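Local structure of kinesin-like protein (Caenorhabditis elegans, 5X3E) at residues V38-C43 with I409-K414; R144-I149 with S297-K302; Q365-L370 with N397-N402. The protein is a kinesin-6 motor protein that probably couples ATP binding and hydrolysis to force production along microtubules, captured here in its apo state. All coordinates share one frame; numbering follows the deposited sequence.

Interaction 1 of 3, residues V38-C43 with I409-K414; sequences VVCRLC and ICVNPK
Strands 37-42 and 404-411 run side by side and parallel in this contact, their local axes 4.6 Å apart and inclined by 23°, as neighbours in the central sheet of the kinesin motor domain, a P-loop NTPase fold. The backbone ladder climbs from Ile409 N to Val39 O, through Arg41 N to Ile409 O, to Val411 N on Arg41 O; a weak last rung, Cys43 N to Val411 O, spans 3.4 Å.

Cys40, Leu42, Ile409 and Val411 occupy one face of the sheet. Val411 CG2 serves two partners there, meeting Leu42 CD2 at 3.4 Å and Cys40 SG at 3.5 Å; with SG anti to the Cys40 N (chi1 -179°), the sulfur is carried along the strand toward Val411. Further back, Val38 CG1 touches Ile409 CG1 at 3.6 Å, the two side chains lying at a slant to each other. Helix 418-424 lies against this apolar layer through Ala424. Arg41 and Cys410 take the other face: the guanidinium group reaches Thr129 and Gln93, while Cys410 touches Ser124 of the probable P-loop and Thr129 of helix 126-130, which follows it.

Beyond the strands, Asn412 makes an Asx turn, its OD1 accepting from Lys414 N at 2.9 Å, and its ND2 donates to Gly123 O. With both ends of the amide engaged, its flat face receives Cys43 SG, which sits over Asn412 CG at 3.4 Å.

Interaction 2 of 3, residues R144-I149 with S297-K302; sequences RTLDVI and SVFTIK. With SO4 (sulfate ion), chain C.
Lys302 NZ has two anionic partners: it donates to O1 of a sulfate ion at 2.7 Å and forms a salt bridge with Asp261. The sulfate, probably from the crystallisation liquor, also accepts from Val256 N and Thr220 OG1. This polar grip lies on one face of strand 296-307; Phe299 and Ile301 point from the other face into the apolar layer beneath helix 141-152, the alpha-on-beta packing of a P-loop NTPase core.

Ile301 is the hub. Its CG1 is anti to the carbonyl carbon (chi1 -52°) and the chain then extends, carrying CD1 out to the helix, where it meets Leu146 CD2 at 3.7 Å and Thr145 CG2 at 4.0 Å. CG2, the short branch, meets Ile149 CD1 at 3.8 Å, so the two isoleucines come end on. Thr145 presents its methyl here while its OG1 bonds back to Leu141 O. Leu146 CD2 also comes to the edge of the Phe299 ring, 4.2 Å from CE2. Cutting Ile301 back to an alanine would remove both branches and is likely to open a gap under the helix, with Thr145, Leu146 and Ile149 losing their common partner.

The strand is hydrogen-bonded between strands 213-225 and 325-333, Phe299 making edge-to-face pairs with Tyr221 and Phe274, while Phe97 of helix 93-109 packs against Thr145.

Interaction 3 of 3, residues Q365-L370 with N397-N402; sequences QCIEVL and NYLEGN
Leu370, on the long helix 350-375, reaches across to the C-terminal end of helix 396-399, meeting mostly backbone. Its CB lies 3.8 Å from Leu399 O, and CG stays near the same oxygen at 4.0 Å. From there the side chain forks: CD1 touches Leu399 O at 3.4 Å and Gly401 N at 3.8 Å, while CD2 leans toward Tyr398 O at 4.2 Å. CG is anti to the backbone N (chi1 174°), which points the side chain at the helix end, CD1 reaching the turn.

That turn is a Schellman motif: Asn402 N returns to Asn397 O and Gly401 N to Tyr398 O, with Gly401 at positive phi (92°) as the C-prime residue. The leucine thus packs on a helix terminus whose polar groups are partly occupied by these bonds. Leu399 replies in the opposite direction, its CD2 resting against Cys366 CB at 4.0 Å and touching Ile367 CG2 at 4.2 Å.

Helix 350-375, which probably corresponds to the relay (switch II) helix of kinesins, is packed against the short helix 396-399. Thr392 of helix 390-394 touches both Cys366 and Leu399, and strand 404-411 lies alongside, with Ile405 against Leu370 and Tyr398, and Met407 against Ile367.

In the fold
The three contacts spread across one motor domain, each pair of centres 22 Å apart, and none touches another. Interactions 1 and 2 reach the same mixed sheet: between strand 404-411 of interaction 1 and strand 296-307 of interaction 2 lie strands 114-119 and 325-333. Interaction 3 connects to interaction 1 through the chain, since helix 396-399 leads into strand 404-411; their nearest atoms are about 4 Å apart, against about 6 Å between interactions 2 and 3. Interaction 1 borders the probable P-loop, through Cys410. The sulfate at interaction 2 is distinct from the one about 4 Å from the side chain of Leu370 in interaction 3.

Interaction 1 of 3, residues V38-C43 with I409-K414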
ATOM      1  N   VAL A  38       4.264  -9.343 -10.619  1.00 60.11           N
ATOM      2  CA  VAL A  38       5.359  -8.388 -10.527  1.00 60.65           C
ATOM      3  C   VAL A  38       5.446  -7.653 -11.854  1.00 59.89           C
ATOM      4  O   VAL A  38       5.559  -8.284 -12.913  1.00 65.99           O
ATOM      5  CB  VAL A  38       6.694  -9.072 -10.195  1.00 66.45           C
ATOM      6  CG1 VAL A  38       7.800  -8.041 -10.100  1.00 58.93           C
ATOM      7  CG2 VAL A  38       6.576  -9.843  -8.896  1.00 66.38           C
ATOM      8  N   VAL A  39       5.386  -6.323 -11.798  1.00 65.09           N
ATOM      9  CA  VAL A  39       5.521  -5.492 -12.986  1.00 56.13           C
ATOM     10  C   VAL A  39       6.704  -4.559 -12.769  1.00 60.79           C
ATOM     11  O   VAL A  39       7.165  -4.343 -11.644  1.00 70.28           O
ATOM     12  CB  VAL A  39       4.245  -4.688 -13.310  1.00 51.82           C
ATOM     13  CG1 VAL A  39       3.030  -5.604 -13.359  1.00 51.40           C
ATOM     14  CG2 VAL A  39       4.051  -3.556 -12.310  1.00 43.79           C
ATOM     15  N   CYS A  40       7.208  -4.022 -13.870  1.00 71.32           N
ATOM     16  CA  CYS A  40       8.413  -3.210 -13.857  1.00 66.58           C
ATOM     17  C   CYS A  40       8.155  -1.918 -14.622  1.00 64.31           C
ATOM     18  O   CYS A  40       7.467  -1.923 -15.648  1.00 71.89           O
ATOM     19  CB  CYS A  40       9.591  -3.988 -14.459  1.00 69.11           C
ATOM     20  SG  CYS A  40      11.155  -3.104 -14.477  1.00 76.58           S
ATOM     21  N   ARG A  41       8.700  -0.811 -14.116  1.00 57.37           N
ATOM     22  CA  ARG A  41       8.489   0.504 -14.715  1.00 66.78           C
ATOM     23  C   ARG A  41       9.824   1.215 -14.873  1.00 70.04           C
ATOM     24  O   ARG A  41      10.515   1.471 -13.882  1.00 71.18           O
ATOM     25  CB  ARG A  41       7.537   1.365 -13.884  1.00 53.90           C
ATOM     26  CG  ARG A  41       7.319   2.729 -14.508  1.00 54.01           C
ATOM     27  CD  ARG A  41       6.531   3.661 -13.618  1.00 48.50           C
ATOM     28  NE  ARG A  41       5.946   4.746 -14.398  1.00 52.69           N
ATOM     29  CZ  ARG A  41       5.272   5.764 -13.877  1.00 57.44           C
ATOM     30  NH1 ARG A  41       5.100   5.842 -12.565  1.00 63.36           N
ATOM     31  NH2 ARG A  41       4.771   6.703 -14.668  1.00 52.81           N
ATOM     32  N   LEU A  42      10.163   1.556 -16.117  1.00 62.40           N
ATOM     33  CA  LEU A  42      11.382   2.301 -16.400  1.00 65.54           C
ATOM     34  C   LEU A  42      11.124   3.800 -16.252  1.00 70.03           C
ATOM     35  O   LEU A  42      10.111   4.316 -16.740  1.00 74.64           O
ATOM     36  CB  LEU A  42      11.865   2.011 -17.825  1.00 74.78           C
ATOM     37  CG  LEU A  42      12.005   0.571 -18.334  1.00 71.88           C
ATOM     38  CD1 LEU A  42      12.862   0.537 -19.600  1.00 76.73           C
ATOM     39  CD2 LEU A  42      12.536  -0.376 -17.288  1.00 67.08           C
ATOM     40  N   CYS A  43      12.033   4.495 -15.588  1.00 67.47           N
ATOM     41  CA  CYS A  43      11.909   5.940 -15.505  1.00 78.04           C
ATOM     42  C   CYS A  43      12.532   6.587 -16.745  1.00 81.17           C
ATOM     43  O   CYS A  43      13.265   5.934 -17.494  1.00 84.54           O
ATOM     44  CB  CYS A  43      12.584   6.456 -14.239  1.00 68.71           C
ATOM     45  SG  CYS A  43      14.311   6.020 -14.137  1.00 87.55           S
ATOM     46  N   ILE A 409       8.268  -3.030  -9.650  1.00 62.81           N
ATOM     47  CA  ILE A 409       9.713  -2.840  -9.620  1.00 64.88           C
ATOM     48  C   ILE A 409      10.046  -1.608 -10.451  1.00 61.84           C
ATOM     49  O   ILE A 409       9.912  -1.619 -11.675  1.00 71.92           O
ATOM     50  CB  ILE A 409      10.457  -4.073 -10.145  1.00 68.02           C
ATOM     51  CG1 ILE A 409      10.044  -5.318  -9.367  1.00 68.58           C
ATOM     52  CG2 ILE A 409      11.961  -3.868 -10.048  1.00 76.64           C
ATOM     53  CD1 ILE A 409      10.398  -5.256  -7.913  1.00 71.23           C
ATOM     54  N   CYS A 410      10.479  -0.543  -9.786  1.00 58.79           N
ATOM     55  CA  CYS A 410      10.948   0.655 -10.468  1.00 57.48           C
ATOM     56  C   CYS A 410      12.454   0.545 -10.676  1.00 74.03           C
ATOM     57  O   CYS A 410      13.196   0.278  -9.725  1.00 83.68           O
ATOM     58  CB  CYS A 410      10.609   1.900  -9.646  1.00 59.44           C
ATOM     59  SG  CYS A 410       8.826   2.172  -9.422  1.00 80.25           S
ATOM     60  N   VAL A 411      12.911   0.765 -11.907  1.00 74.07           N
ATOM     61  CA  VAL A 411      14.331   0.647 -12.227  1.00 76.35           C
ATOM     62  C   VAL A 411      14.758   1.830 -13.086  1.00 74.83           C
ATOM     63  O   VAL A 411      13.990   2.317 -13.921  1.00 85.90           O
ATOM     64  CB  VAL A 411      14.668  -0.681 -12.937  1.00 77.16           C
ATOM     65  CG1 VAL A 411      14.527  -1.863 -11.984  1.00 70.38           C
ATOM     66  CG2 VAL A 411      13.792  -0.867 -14.141  1.00 71.02           C
ATOM     67  N   ASN A 412      15.990   2.296 -12.871  1.00 75.37           N
ATOM     68  CA  ASN A 412      16.551   3.371 -13.669  1.00 80.43           C
ATOM     69  C   ASN A 412      17.448   2.794 -14.751  1.00 91.53           C
ATOM     70  O   ASN A 412      18.386   2.048 -14.430  1.00 90.08           O
ATOM     71  CB  ASN A 412      17.336   4.340 -12.791  1.00 83.66           C
ATOM     72  CG  ASN A 412      17.627   5.661 -13.490  1.00 87.96           C
ATOM     73  OD1 ASN A 412      17.990   5.692 -14.666  1.00 88.69           O
ATOM     74  ND2 ASN A 412      17.444   6.762 -12.771  1.00 86.96           N
ATOM     75  N   PRO A 413      17.194   3.096 -16.029  1.00 91.91           N
ATOM     76  CA  PRO A 413      18.043   2.555 -17.105  1.00 84.82           C
ATOM     77  C   PRO A 413      19.443   3.142 -17.144  1.00 94.96           C
ATOM     78  O   PRO A 413      20.255   2.689 -17.962  1.00112.26           O
ATOM     79  CB  PRO A 413      17.268   2.917 -18.384  1.00 80.26           C
ATOM     80  CG  PRO A 413      15.884   3.288 -17.924  1.00 93.11           C
ATOM     81  CD  PRO A 413      16.060   3.868 -16.559  1.00 91.95           C
ATOM     82  N   LYS A 414      19.746   4.136 -16.314  1.00 96.08           N
ATOM     83  CA  LYS A 414      21.074   4.734 -16.323  1.00100.09           C
ATOM     84  C   LYS A 414      22.125   3.667 -16.018  1.00 95.11           C
ATOM     85  O   LYS A 414      21.905   2.811 -15.152  1.00 93.62           O
ATOM     86  CB  LYS A 414      21.148   5.879 -15.310  1.00104.09           C
ATOM     87  CG  LYS A 414      21.913   7.095 -15.822  1.00131.17           C
ATOM     88  CD  LYS A 414      21.746   8.319 -14.933  1.00136.71           C
ATOM     89  CE  LYS A 414      22.480   9.519 -15.529  1.00129.88           C
ATOM     90  NZ  LYS A 414      22.301  10.757 -14.722  1.00127.73           N
TER

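Interaction 2 of 3, residues R144-I149 with S297-K302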
ATOM      1  N   ARG A 144      -4.824   8.736  -6.903  1.00 39.88           N
ATOM      2  CA  ARG A 144      -5.795   8.217  -7.862  1.00 42.31           C
ATOM      3  C   ARG A 144      -6.610   7.085  -7.256  1.00 44.84           C
ATOM      4  O   ARG A 144      -7.823   6.992  -7.485  1.00 49.30           O
ATOM      5  CB  ARG A 144      -5.090   7.747  -9.136  1.00 59.79           C
ATOM      6  CG  ARG A 144      -4.369   8.848  -9.897  1.00 62.04           C
ATOM      7  CD  ARG A 144      -3.691   8.297 -11.139  1.00 58.90           C
ATOM      8  NE  ARG A 144      -2.821   9.291 -11.758  1.00 64.95           N
ATOM      9  CZ  ARG A 144      -3.192  10.089 -12.753  1.00 63.44           C
ATOM     10  NH1 ARG A 144      -4.419   9.998 -13.249  1.00 53.55           N
ATOM     11  NH2 ARG A 144      -2.338  10.972 -13.253  1.00 58.29           N
ATOM     12  N   THR A 145      -5.954   6.195  -6.507  1.00 59.75           N
ATOM     13  CA  THR A 145      -6.675   5.131  -5.819  1.00 48.46           C
ATOM     14  C   THR A 145      -7.694   5.706  -4.841  1.00 46.19           C
ATOM     15  O   THR A 145      -8.851   5.270  -4.805  1.00 44.13           O
ATOM     16  CB  THR A 145      -5.697   4.203  -5.099  1.00 46.60           C
ATOM     17  OG1 THR A 145      -4.890   3.515  -6.062  1.00 51.74           O
ATOM     18  CG2 THR A 145      -6.462   3.182  -4.282  1.00 40.61           C
ATOM     19  N   LEU A 146      -7.282   6.687  -4.034  1.00 44.27           N
ATOM     20  CA  LEU A 146      -8.226   7.330  -3.124  1.00 43.11           C
ATOM     21  C   LEU A 146      -9.382   7.963  -3.885  1.00 48.87           C
ATOM     22  O   LEU A 146     -10.542   7.859  -3.465  1.00 64.43           O
ATOM     23  CB  LEU A 146      -7.517   8.384  -2.275  1.00 45.58           C
ATOM     24  CG  LEU A 146      -6.513   7.903  -1.230  1.00 39.78           C
ATOM     25  CD1 LEU A 146      -5.703   9.089  -0.699  1.00 34.53           C
ATOM     26  CD2 LEU A 146      -7.235   7.163  -0.101  1.00 32.53           C
ATOM     27  N   ASP A 147      -9.081   8.642  -4.996  1.00 47.80           N
ATOM     28  CA  ASP A 147     -10.129   9.231  -5.828  1.00 44.91           C
ATOM     29  C   ASP A 147     -11.123   8.176  -6.288  1.00 44.90           C
ATOM     30  O   ASP A 147     -12.335   8.313  -6.088  1.00 49.93           O
ATOM     31  CB  ASP A 147      -9.506   9.926  -7.042  1.00 51.49           C
ATOM     32  CG  ASP A 147      -8.885  11.262  -6.703  1.00 59.74           C
ATOM     33  OD1 ASP A 147      -9.371  11.930  -5.765  1.00 57.51           O
ATOM     34  OD2 ASP A 147      -7.911  11.647  -7.387  1.00 73.54           O
ATOM     35  N   VAL A 148     -10.621   7.107  -6.905  1.00 45.79           N
ATOM     36  CA  VAL A 148     -11.491   6.105  -7.507  1.00 43.76           C
ATOM     37  C   VAL A 148     -12.304   5.373  -6.445  1.00 53.35           C
ATOM     38  O   VAL A 148     -13.485   5.066  -6.659  1.00 48.05           O
ATOM     39  CB  VAL A 148     -10.653   5.143  -8.364  1.00 43.76           C
ATOM     40  CG1 VAL A 148     -11.480   3.958  -8.795  1.00 40.13           C
ATOM     41  CG2 VAL A 148     -10.108   5.885  -9.574  1.00 42.04           C
ATOM     42  N   ILE A 149     -11.687   5.060  -5.298  1.00 40.83           N
ATOM     43  CA  ILE A 149     -12.424   4.432  -4.202  1.00 38.78           C
ATOM     44  C   ILE A 149     -13.624   5.288  -3.817  1.00 41.79           C
ATOM     45  O   ILE A 149     -14.768   4.816  -3.803  1.00 54.94           O
ATOM     46  CB  ILE A 149     -11.504   4.176  -2.991  1.00 43.83           C
ATOM     47  CG1 ILE A 149     -10.563   2.999  -3.262  1.00 37.76           C
ATOM     48  CG2 ILE A 149     -12.319   3.904  -1.724  1.00 32.10           C
ATOM     49  CD1 ILE A 149      -9.427   2.907  -2.269  1.00 39.03           C
ATOM     50  N   SER A 297       7.112   2.749   4.116  1.00 46.32           N
ATOM     51  CA  SER A 297       5.896   3.468   4.470  1.00 52.60           C
ATOM     52  C   SER A 297       4.686   2.647   4.046  1.00 52.53           C
ATOM     53  O   SER A 297       4.593   2.216   2.890  1.00 46.49           O
ATOM     54  CB  SER A 297       5.870   4.855   3.825  1.00 44.63           C
ATOM     55  OG  SER A 297       6.031   4.753   2.430  1.00 77.88           O
ATOM     56  N   VAL A 298       3.754   2.458   4.975  1.00 48.93           N
ATOM     57  CA  VAL A 298       2.612   1.570   4.785  1.00 44.78           C
ATOM     58  C   VAL A 298       1.346   2.396   4.953  1.00 47.59           C
ATOM     59  O   VAL A 298       1.010   2.822   6.067  1.00 42.40           O
ATOM     60  CB  VAL A 298       2.639   0.390   5.767  1.00 47.62           C
ATOM     61  CG1 VAL A 298       1.465  -0.543   5.514  1.00 43.41           C
ATOM     62  CG2 VAL A 298       3.967  -0.356   5.661  1.00 45.67           C
ATOM     63  N   PHE A 299       0.646   2.628   3.852  1.00 40.40           N
ATOM     64  CA  PHE A 299      -0.609   3.366   3.863  1.00 43.98           C
ATOM     65  C   PHE A 299      -1.728   2.378   3.549  1.00 45.41           C
ATOM     66  O   PHE A 299      -1.770   1.805   2.456  1.00 45.14           O
ATOM     67  CB  PHE A 299      -0.568   4.521   2.868  1.00 38.85           C
ATOM     68  CG  PHE A 299      -1.745   5.446   2.971  1.00 52.51           C
ATOM     69  CD1 PHE A 299      -1.750   6.483   3.886  1.00 43.19           C
ATOM     70  CD2 PHE A 299      -2.846   5.280   2.147  1.00 45.44           C
ATOM     71  CE1 PHE A 299      -2.834   7.337   3.979  1.00 49.98           C
ATOM     72  CE2 PHE A 299      -3.933   6.132   2.236  1.00 43.23           C
ATOM     73  CZ  PHE A 299      -3.927   7.161   3.154  1.00 47.30           C
ATOM     74  N   THR A 300      -2.607   2.144   4.518  1.00 52.35           N
ATOM     75  CA  THR A 300      -3.658   1.142   4.387  1.00 41.51           C
ATOM     76  C   THR A 300      -5.014   1.829   4.308  1.00 40.98           C
ATOM     77  O   THR A 300      -5.400   2.560   5.227  1.00 53.65           O
ATOM     78  CB  THR A 300      -3.627   0.165   5.558  1.00 51.89           C
ATOM     79  OG1 THR A 300      -2.346  -0.478   5.608  1.00 50.27           O
ATOM     80  CG2 THR A 300      -4.713  -0.884   5.392  1.00 55.99           C
ATOM     81  N   ILE A 301      -5.734   1.577   3.221  1.00 36.37           N
ATOM     82  CA  ILE A 301      -7.092   2.069   3.027  1.00 35.61           C
ATOM     83  C   ILE A 301      -8.049   0.957   3.423  1.00 46.56           C
ATOM     84  O   ILE A 301      -8.027  -0.129   2.832  1.00 52.44           O
ATOM     85  CB  ILE A 301      -7.330   2.508   1.574  1.00 42.17           C
ATOM     86  CG1 ILE A 301      -6.239   3.486   1.132  1.00 45.98           C
ATOM     87  CG2 ILE A 301      -8.714   3.128   1.428  1.00 34.28           C
ATOM     88  CD1 ILE A 301      -6.135   3.663  -0.358  1.00 47.42           C
ATOM     89  N   LYS A 302      -8.871   1.215   4.434  1.00 45.19           N
ATOM     90  CA  LYS A 302      -9.822   0.236   4.941  1.00 48.18           C
ATOM     91  C   LYS A 302     -11.239   0.642   4.572  1.00 44.55           C
ATOM     92  O   LYS A 302     -11.669   1.764   4.863  1.00 40.27           O
ATOM     93  CB  LYS A 302      -9.705   0.086   6.458  1.00 37.63           C
ATOM     94  CG  LYS A 302      -8.338  -0.346   6.927  1.00 38.69           C
ATOM     95  CD  LYS A 302      -8.303  -0.453   8.439  1.00 40.31           C
ATOM     96  CE  LYS A 302      -6.932  -0.909   8.911  1.00 52.16           C
ATOM     97  NZ  LYS A 302      -6.883  -1.088  10.383  1.00 45.30           N
TER
HETATM   98  S   SO4 C 501      -3.144  -1.285  11.057  1.00 54.03           S
HETATM   99  O1  SO4 C 501      -4.429  -1.984  11.014  1.00 72.43           O
HETATM  100  O2  SO4 C 501      -2.695  -0.991   9.698  1.00 86.74           O
HETATM  101  O3  SO4 C 501      -2.151  -2.130  11.706  1.00 87.81           O
HETATM  102  O4  SO4 C 501      -3.277  -0.047  11.812  1.00 47.79           O

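Interaction 3 of 3, residues Q365-L370 with N397-N402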
ATOM      1  N   GLN A 365      12.643 -13.830  -0.489  1.00 69.89           N
ATOM      2  CA  GLN A 365      12.455 -15.233  -0.137  1.00 72.46           C
ATOM      3  C   GLN A 365      10.979 -15.565   0.049  1.00 79.47           C
ATOM      4  O   GLN A 365      10.522 -16.644  -0.348  1.00 87.42           O
ATOM      5  CB  GLN A 365      13.243 -15.563   1.134  1.00 71.05           C
ATOM      6  CG  GLN A 365      14.731 -15.268   1.041  1.00 86.62           C
ATOM      7  CD  GLN A 365      15.435 -15.387   2.380  1.00 94.71           C
ATOM      8  OE1 GLN A 365      14.875 -15.909   3.345  1.00 94.97           O
ATOM      9  NE2 GLN A 365      16.670 -14.899   2.446  1.00 92.92           N
ATOM     10  N   CYS A 366      10.217 -14.647   0.645  1.00 65.99           N
ATOM     11  CA  CYS A 366       8.823 -14.942   0.954  1.00 61.30           C
ATOM     12  C   CYS A 366       7.956 -15.014  -0.299  1.00 69.96           C
ATOM     13  O   CYS A 366       7.109 -15.909  -0.409  1.00 73.34           O
ATOM     14  CB  CYS A 366       8.279 -13.923   1.951  1.00 59.01           C
ATOM     15  SG  CYS A 366       8.863 -14.237   3.637  1.00 60.90           S
ATOM     16  N   ILE A 367       8.141 -14.100  -1.258  1.00 81.48           N
ATOM     17  CA  ILE A 367       7.328 -14.195  -2.473  1.00 78.94           C
ATOM     18  C   ILE A 367       7.750 -15.387  -3.320  1.00 70.47           C
ATOM     19  O   ILE A 367       6.943 -15.902  -4.103  1.00 65.12           O
ATOM     20  CB  ILE A 367       7.360 -12.914  -3.344  1.00 65.81           C
ATOM     21  CG1 ILE A 367       8.575 -12.908  -4.264  1.00 80.76           C
ATOM     22  CG2 ILE A 367       7.321 -11.649  -2.495  1.00 52.96           C
ATOM     23  CD1 ILE A 367       8.449 -11.952  -5.415  1.00 95.24           C
ATOM     24  N   GLU A 368       8.997 -15.849  -3.179  1.00 66.34           N
ATOM     25  CA  GLU A 368       9.413 -17.055  -3.883  1.00 71.28           C
ATOM     26  C   GLU A 368       8.759 -18.286  -3.275  1.00 86.49           C
ATOM     27  O   GLU A 368       8.328 -19.189  -4.002  1.00 98.79           O
ATOM     28  CB  GLU A 368      10.935 -17.181  -3.876  1.00 70.02           C
ATOM     29  CG  GLU A 368      11.619 -16.185  -4.804  1.00 81.85           C
ATOM     30  CD  GLU A 368      13.118 -16.382  -4.886  1.00105.70           C
ATOM     31  OE1 GLU A 368      13.561 -17.329  -5.570  1.00119.18           O
ATOM     32  OE2 GLU A 368      13.856 -15.581  -4.275  1.00113.17           O
ATOM     33  N   VAL A 369       8.676 -18.340  -1.943  1.00 86.48           N
ATOM     34  CA  VAL A 369       7.906 -19.396  -1.291  1.00 77.94           C
ATOM     35  C   VAL A 369       6.432 -19.275  -1.657  1.00 81.12           C
ATOM     36  O   VAL A 369       5.738 -20.285  -1.840  1.00 87.99           O
ATOM     37  CB  VAL A 369       8.123 -19.353   0.234  1.00 75.60           C
ATOM     38  CG1 VAL A 369       7.264 -20.399   0.927  1.00 84.62           C
ATOM     39  CG2 VAL A 369       9.588 -19.577   0.561  1.00 71.30           C
ATOM     40  N   LEU A 370       5.931 -18.041  -1.766  1.00 76.28           N
ATOM     41  CA  LEU A 370       4.534 -17.835  -2.141  1.00 74.18           C
ATOM     42  C   LEU A 370       4.250 -18.374  -3.534  1.00 81.41           C
ATOM     43  O   LEU A 370       3.215 -19.010  -3.764  1.00 90.30           O
ATOM     44  CB  LEU A 370       4.173 -16.351  -2.067  1.00 68.72           C
ATOM     45  CG  LEU A 370       2.778 -15.990  -2.585  1.00 63.02           C
ATOM     46  CD1 LEU A 370       1.695 -16.670  -1.761  1.00 61.78           C
ATOM     47  CD2 LEU A 370       2.577 -14.484  -2.590  1.00 60.53           C
ATOM     48  N   ASN A 397      -0.452 -12.485   6.178  1.00 52.78           N
ATOM     49  CA  ASN A 397      -1.657 -12.993   5.530  1.00 57.67           C
ATOM     50  C   ASN A 397      -1.503 -13.017   4.014  1.00 64.35           C
ATOM     51  O   ASN A 397      -1.802 -14.026   3.365  1.00 69.09           O
ATOM     52  CB  ASN A 397      -2.863 -12.147   5.942  1.00 61.36           C
ATOM     53  CG  ASN A 397      -3.053 -12.104   7.447  1.00 69.19           C
ATOM     54  OD1 ASN A 397      -3.049 -11.035   8.056  1.00 85.13           O
ATOM     55  ND2 ASN A 397      -3.214 -13.272   8.054  1.00 53.19           N
ATOM     56  N   TYR A 398      -1.037 -11.907   3.433  1.00 55.63           N
ATOM     57  CA  TYR A 398      -0.825 -11.844   1.991  1.00 54.07           C
ATOM     58  C   TYR A 398       0.207 -12.871   1.534  1.00 50.30           C
ATOM     59  O   TYR A 398       0.001 -13.584   0.545  1.00 59.68           O
ATOM     60  CB  TYR A 398      -0.387 -10.433   1.588  1.00 54.86           C
ATOM     61  CG  TYR A 398      -1.410  -9.346   1.827  1.00 41.89           C
ATOM     62  CD1 TYR A 398      -1.345  -8.544   2.960  1.00 38.73           C
ATOM     63  CD2 TYR A 398      -2.440  -9.113   0.920  1.00 40.54           C
ATOM     64  CE1 TYR A 398      -2.275  -7.543   3.186  1.00 39.57           C
ATOM     65  CE2 TYR A 398      -3.375  -8.109   1.135  1.00 40.64           C
ATOM     66  CZ  TYR A 398      -3.286  -7.327   2.268  1.00 40.71           C
ATOM     67  OH  TYR A 398      -4.211  -6.332   2.489  1.00 43.12           O
ATOM     68  N   LEU A 399       1.339 -12.950   2.233  1.00 47.68           N
ATOM     69  CA  LEU A 399       2.407 -13.852   1.821  1.00 55.13           C
ATOM     70  C   LEU A 399       2.053 -15.320   2.027  1.00 64.63           C
ATOM     71  O   LEU A 399       2.698 -16.187   1.427  1.00 61.60           O
ATOM     72  CB  LEU A 399       3.687 -13.506   2.569  1.00 55.14           C
ATOM     73  CG  LEU A 399       4.194 -12.123   2.176  1.00 54.19           C
ATOM     74  CD1 LEU A 399       5.146 -11.583   3.206  1.00 47.29           C
ATOM     75  CD2 LEU A 399       4.871 -12.212   0.823  1.00 46.48           C
ATOM     76  N   GLU A 400       1.065 -15.619   2.872  1.00 63.60           N
ATOM     77  CA  GLU A 400       0.511 -16.960   2.967  1.00 64.70           C
ATOM     78  C   GLU A 400      -0.653 -17.160   2.010  1.00 71.90           C
ATOM     79  O   GLU A 400      -1.415 -18.123   2.154  1.00 85.93           O
ATOM     80  CB  GLU A 400       0.093 -17.263   4.406  1.00 67.24           C
ATOM     81  CG  GLU A 400       1.270 -17.560   5.328  1.00 69.73           C
ATOM     82  CD  GLU A 400       0.833 -17.912   6.733  1.00 82.24           C
ATOM     83  OE1 GLU A 400      -0.361 -17.722   7.045  1.00 90.74           O
ATOM     84  OE2 GLU A 400       1.677 -18.389   7.519  1.00 91.82           O
ATOM     85  N   GLY A 401      -0.799 -16.261   1.042  1.00 70.58           N
ATOM     86  CA  GLY A 401      -1.708 -16.443  -0.064  1.00 62.44           C
ATOM     87  C   GLY A 401      -3.097 -15.891   0.123  1.00 57.33           C
ATOM     88  O   GLY A 401      -4.008 -16.302  -0.603  1.00 63.21           O
ATOM     89  N   ASN A 402      -3.310 -15.006   1.091  1.00 58.98           N
ATOM     90  CA  ASN A 402      -4.626 -14.428   1.330  1.00 67.89           C
ATOM     91  C   ASN A 402      -4.648 -13.018   0.756  1.00 58.40           C
ATOM     92  O   ASN A 402      -3.905 -12.146   1.214  1.00 62.86           O
ATOM     93  CB  ASN A 402      -4.990 -14.410   2.814  1.00 87.57           C
ATOM     94  CG  ASN A 402      -6.432 -13.985   3.047  1.00114.92           C
ATOM     95  OD1 ASN A 402      -6.711 -12.830   3.376  1.00126.56           O
ATOM     96  ND2 ASN A 402      -7.358 -14.919   2.861  1.00120.15           N
TER